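Side-chain contacts in monothiol glutaredoxin-S14, chloroplastic (Arabidopsis thaliana, PDB 3IPZ), which probably serves as an iron-sulfur cluster carrier and donor, binding a bridging [2Fe-2S] cluster as a homodimer in chloroplasts: residues V20-K25 with N37-I42; E82-C87 with L91-T96. All blocks are in the same frame, centred on the assembly; numbering follows the deposited sequence.

How the contacts relate
Contact 1 lies in the core of the thioredoxin-like fold, where helix 34-45 covers the inner strand 20-24. Contact 2 lies farther out, where the edge strand 82-85 turns into helix 87-96, and is partly buried. Both strands belong to the same four-stranded sheet, and their helices meet where Ile42 CD1 comes to 3.4 Å from Phe94 CD2. The chemistry follows the setting. Contact 1 is made wholly of aliphatic and thioether groups, with no hydrogen bond across it, whereas contact 2 pairs one backbone helix bond with a phenyl edge against a methyl group. Val39 of contact 1 lies about 4 Å from Cys87 of contact 2 between nearest side-chain atoms.

Contact 1 (V20-K25 with N37-I42); sequences VVLFMK and NTVVQI
Leu22 and Met24 point from strand 20-24 into helix 34-45 and meet Val39 and Val40, two consecutive residues of the helix. These are the first strand and the helix of a beta-alpha-beta unit, completed by strand 51-54, at the centre of the thioredoxin-like fold of glutaredoxins. The strand and helix run nearly antiparallel, at 159°, with their axes 9.8 Å apart at closest approach, a gap bridged by aliphatic groups and the Met24 thioether.

Leu22 serves both valines. With CG anti to its backbone N (chi1 -159°), the side chain extends across the gap. Its branch point CG lies 4.1 Å from Val39 CG1, the two side chains meeting at a slant. The methyl CD1 branches off about perpendicular to that approach and comes to 3.9 Å from Val40 CG2, and here the side chains cross at about a right angle. Pro75, in the loop before strand 76-79, touches both Leu22 and Val39.

Met24 starts from the position between its own backbone N and carbonyl carbon (chi1 63°), runs extended through chi2, then bends at the last torsion, which turns its methyl toward the helix. The thioether crosses Val40 at roughly a right angle, and SD sits 3.9 Å from Val40 CG2. Lys25, which follows Met24, probably binds glutathione, as its counterparts do in related glutaredoxins. No hydrogen bond links the two segments, and the four residues that touch are all buried. On the more exposed side of the helix, Gln41 NE2 donates to Asn37 OD1 from above the carbonyl plane. One methyl is common to both strand residues: Val40 CG2, which also lies 3.7 Å from Met24 CE.

Contact 2 (E82-C87 with L91-T96); sequences EFFGGC and LEAFKT
Leu91 N donates to Cys87 O over 2.9 Å, an ordinary first-turn bond of helix 87-96, with a C=O...N angle of 168°. The same carbonyl oxygen lies 3.5 Å from Leu91 CB. Just before the helix, Gly86 takes the N-cap position, and its carbonyl oxygen is hydrogen-bonded to Thr90 OG1.

Two residues after Leu91, Ala93 turns its methyl back toward the strand and meets the rim of the Phe84 ring. CB lies in the ring plane, 3.5 Å from CZ and 3.6 Å from CE2. Phe84 reaches that far because its CG is anti to the backbone N (chi1 -172°), which carries the ring out toward the helix. Glu98 touches both Phe84 and Ala93, bringing helix 98-108 to this junction.

Leu77 on the neighbouring strand pairs with Phe84 and Gly85 together, a classic beta bulge; at the backbone angles of Gly85 (phi 160°) a CB would run into the preceding carbonyl oxygen, so glycine suits the place. The bulge and the helix start at Cys87 form the strand-to-helix turn of the thioredoxin-like glutaredoxin fold, where Cys87, whose side chain touches Phe35 of helix 34-45, probably takes part in binding glutathione, as in related glutaredoxins.

Contact 1 (V20-K25 with N37-I42)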
# COMPACT_ATOMS: atom_id res chain seq x y z
N VAL A 20 -2.52 -6.23 5.25
CA VAL A 20 -2.37 -4.84 4.84
C VAL A 20 -0.90 -4.54 4.52
O VAL A 20 -0.03 -4.64 5.39
CB VAL A 20 -2.85 -3.88 5.95
CG1 VAL A 20 -2.74 -2.42 5.47
CG2 VAL A 20 -4.30 -4.21 6.34
N VAL A 21 -0.64 -4.17 3.27
CA VAL A 21 0.72 -3.86 2.80
C VAL A 21 0.76 -2.44 2.22
O VAL A 21 0.01 -2.10 1.30
CB VAL A 21 1.18 -4.86 1.72
CG1 VAL A 21 2.53 -4.46 1.15
CG2 VAL A 21 1.24 -6.26 2.31
N LEU A 22 1.65 -1.62 2.76
CA LEU A 22 1.79 -0.24 2.32
C LEU A 22 3.10 0.01 1.58
O LEU A 22 4.18 -0.23 2.12
CB LEU A 22 1.75 0.67 3.54
CG LEU A 22 1.41 2.15 3.45
CD1 LEU A 22 2.39 2.89 4.34
CD2 LEU A 22 1.45 2.65 2.03
N PHE A 23 3.02 0.49 0.35
CA PHE A 23 4.23 0.81 -0.39
C PHE A 23 4.40 2.32 -0.23
O PHE A 23 3.56 3.08 -0.67
CB PHE A 23 4.09 0.40 -1.86
CG PHE A 23 4.03 -1.08 -2.04
CD1 PHE A 23 2.81 -1.73 -2.28
CD2 PHE A 23 5.18 -1.85 -1.92
CE1 PHE A 23 2.74 -3.11 -2.39
CE2 PHE A 23 5.13 -3.25 -2.03
CZ PHE A 23 3.91 -3.88 -2.26
N MET A 24 5.47 2.73 0.43
CA MET A 24 5.70 4.14 0.71
C MET A 24 7.09 4.66 0.41
O MET A 24 7.99 3.93 -0.02
CB MET A 24 5.42 4.39 2.20
CG MET A 24 6.36 3.62 3.10
SD MET A 24 5.98 3.74 4.88
CE MET A 24 6.26 5.52 5.15
N LYS A 25 7.26 5.96 0.63
CA LYS A 25 8.54 6.62 0.45
C LYS A 25 9.08 6.71 1.87
O LYS A 25 8.59 7.49 2.70
CB LYS A 25 8.34 8.01 -0.15
CG LYS A 25 7.83 7.95 -1.58
CD LYS A 25 7.76 9.31 -2.23
CE LYS A 25 7.37 9.17 -3.68
NZ LYS A 25 7.20 10.51 -4.33
N ASN A 37 3.39 9.83 4.97
CA ASN A 37 3.16 9.99 6.39
C ASN A 37 1.67 9.96 6.76
O ASN A 37 1.28 9.35 7.76
CB ASN A 37 3.76 11.30 6.89
CG ASN A 37 3.51 11.53 8.37
OD1 ASN A 37 3.96 10.75 9.22
ND2 ASN A 37 2.77 12.58 8.69
N THR A 38 0.84 10.62 5.96
CA THR A 38 -0.59 10.65 6.21
C THR A 38 -1.18 9.24 6.28
O THR A 38 -1.93 8.92 7.20
CB THR A 38 -1.35 11.43 5.12
OG1 THR A 38 -0.83 12.77 5.04
CG2 THR A 38 -2.84 11.49 5.44
N VAL A 39 -0.84 8.39 5.31
CA VAL A 39 -1.37 7.03 5.31
C VAL A 39 -0.89 6.25 6.54
O VAL A 39 -1.69 5.56 7.18
CB VAL A 39 -1.00 6.28 4.00
CG1 VAL A 39 -1.54 4.87 4.03
CG2 VAL A 39 -1.61 7.01 2.80
N VAL A 40 0.39 6.37 6.88
CA VAL A 40 0.90 5.67 8.06
C VAL A 40 0.10 6.11 9.29
O VAL A 40 -0.36 5.27 10.08
CB VAL A 40 2.41 5.97 8.31
CG1 VAL A 40 2.81 5.54 9.72
CG2 VAL A 40 3.28 5.23 7.29
N GLN A 41 -0.05 7.42 9.46
CA GLN A 41 -0.81 7.92 10.61
C GLN A 41 -2.25 7.39 10.60
O GLN A 41 -2.80 7.06 11.65
CB GLN A 41 -0.80 9.45 10.65
CG GLN A 41 0.60 10.07 10.84
CD GLN A 41 1.45 9.33 11.88
OE1 GLN A 41 1.04 9.16 13.03
NE2 GLN A 41 2.64 8.90 11.47
N ILE A 42 -2.85 7.32 9.41
CA ILE A 42 -4.20 6.79 9.30
C ILE A 42 -4.17 5.37 9.85
O ILE A 42 -4.97 5.02 10.73
CB ILE A 42 -4.69 6.69 7.81
CG1 ILE A 42 -4.75 8.05 7.15
CG2 ILE A 42 -6.05 6.05 7.76
CD1 ILE A 42 -5.65 9.14 7.81

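Contact 2 (E82-C87 with L91-T96)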
# COMPACT_ATOMS: atom_id res chain seq x y z
N GLU A 82 -5.52 -6.82 -2.65
CA GLU A 82 -6.09 -6.03 -3.74
C GLU A 82 -5.68 -4.59 -3.55
O GLU A 82 -5.67 -4.10 -2.42
CB GLU A 82 -7.62 -6.13 -3.75
CG GLU A 82 -8.15 -7.55 -3.96
CD GLU A 82 -7.84 -8.10 -5.34
OE1 GLU A 82 -7.97 -9.33 -5.54
OE2 GLU A 82 -7.47 -7.31 -6.24
N PHE A 83 -5.33 -3.92 -4.64
CA PHE A 83 -4.93 -2.52 -4.56
C PHE A 83 -6.12 -1.67 -4.10
O PHE A 83 -7.18 -1.66 -4.73
CB PHE A 83 -4.43 -2.04 -5.93
CG PHE A 83 -4.16 -0.57 -6.00
CD1 PHE A 83 -3.22 0.01 -5.15
CD2 PHE A 83 -4.86 0.24 -6.89
CE1 PHE A 83 -2.98 1.40 -5.19
CE2 PHE A 83 -4.63 1.62 -6.93
CZ PHE A 83 -3.69 2.20 -6.08
N PHE A 84 -5.95 -0.97 -2.98
CA PHE A 84 -7.03 -0.14 -2.46
C PHE A 84 -6.98 1.27 -3.02
O PHE A 84 -8.00 1.80 -3.43
CB PHE A 84 -6.98 -0.09 -0.93
CG PHE A 84 -8.16 0.58 -0.32
CD1 PHE A 84 -9.39 -0.09 -0.26
CD2 PHE A 84 -8.08 1.89 0.13
CE1 PHE A 84 -10.51 0.54 0.25
CE2 PHE A 84 -9.20 2.53 0.65
CZ PHE A 84 -10.42 1.86 0.71
N GLY A 85 -5.80 1.89 -3.03
CA GLY A 85 -5.71 3.23 -3.58
C GLY A 85 -4.49 4.01 -3.12
O GLY A 85 -3.71 3.52 -2.30
N GLY A 86 -4.33 5.21 -3.68
CA GLY A 86 -3.21 6.05 -3.29
C GLY A 86 -3.63 6.91 -2.11
O GLY A 86 -4.60 6.61 -1.43
N CYS A 87 -2.90 8.01 -1.88
CA CYS A 87 -3.20 8.90 -0.77
C CYS A 87 -4.64 9.45 -0.72
O CYS A 87 -5.35 9.22 0.27
CB CYS A 87 -2.22 10.07 -0.75
SG CYS A 87 -2.23 11.00 0.82
N LEU A 91 -7.40 8.54 2.16
CA LEU A 91 -7.81 9.57 3.10
C LEU A 91 -9.33 9.67 3.11
O LEU A 91 -9.96 9.74 4.16
CB LEU A 91 -7.23 10.92 2.69
CG LEU A 91 -6.88 11.94 3.79
CD1 LEU A 91 -7.09 13.33 3.22
CD2 LEU A 91 -7.75 11.76 5.02
N GLU A 92 -9.92 9.66 1.91
CA GLU A 92 -11.37 9.75 1.78
C GLU A 92 -12.08 8.54 2.39
O GLU A 92 -13.06 8.69 3.11
CB GLU A 92 -11.74 9.89 0.30
CG GLU A 92 -13.23 9.93 0.01
CD GLU A 92 -13.92 11.17 0.53
OE1 GLU A 92 -13.23 12.16 0.88
OE2 GLU A 92 -15.17 11.17 0.58
N ALA A 93 -11.58 7.34 2.09
CA ALA A 93 -12.18 6.13 2.62
C ALA A 93 -12.04 6.11 4.13
O ALA A 93 -12.77 5.42 4.83
CB ALA A 93 -11.52 4.91 2.02
N PHE A 94 -11.08 6.88 4.63
CA PHE A 94 -10.86 6.98 6.07
C PHE A 94 -11.97 7.84 6.68
O PHE A 94 -12.62 7.43 7.64
CB PHE A 94 -9.50 7.60 6.36
CG PHE A 94 -9.27 7.88 7.81
CD1 PHE A 94 -9.31 6.85 8.75
CD2 PHE A 94 -9.02 9.17 8.25
CE1 PHE A 94 -9.10 7.11 10.10
CE2 PHE A 94 -8.81 9.44 9.61
CZ PHE A 94 -8.85 8.41 10.54
N LYS A 95 -12.17 9.03 6.12
CA LYS A 95 -13.21 9.95 6.59
C LYS A 95 -14.58 9.30 6.46
O LYS A 95 -15.47 9.48 7.30
CB LYS A 95 -13.21 11.22 5.74
CG LYS A 95 -11.94 12.05 5.80
CD LYS A 95 -12.06 13.24 4.86
CE LYS A 95 -10.78 14.06 4.80
NZ LYS A 95 -10.85 15.09 3.71
N THR A 96 -14.74 8.53 5.40
CA THR A 96 -15.97 7.85 5.08
C THR A 96 -16.29 6.61 5.91
O THR A 96 -17.46 6.28 6.12
CB THR A 96 -15.92 7.50 3.59
OG1 THR A 96 -16.83 8.35 2.88
CG2 THR A 96 -16.22 6.06 3.35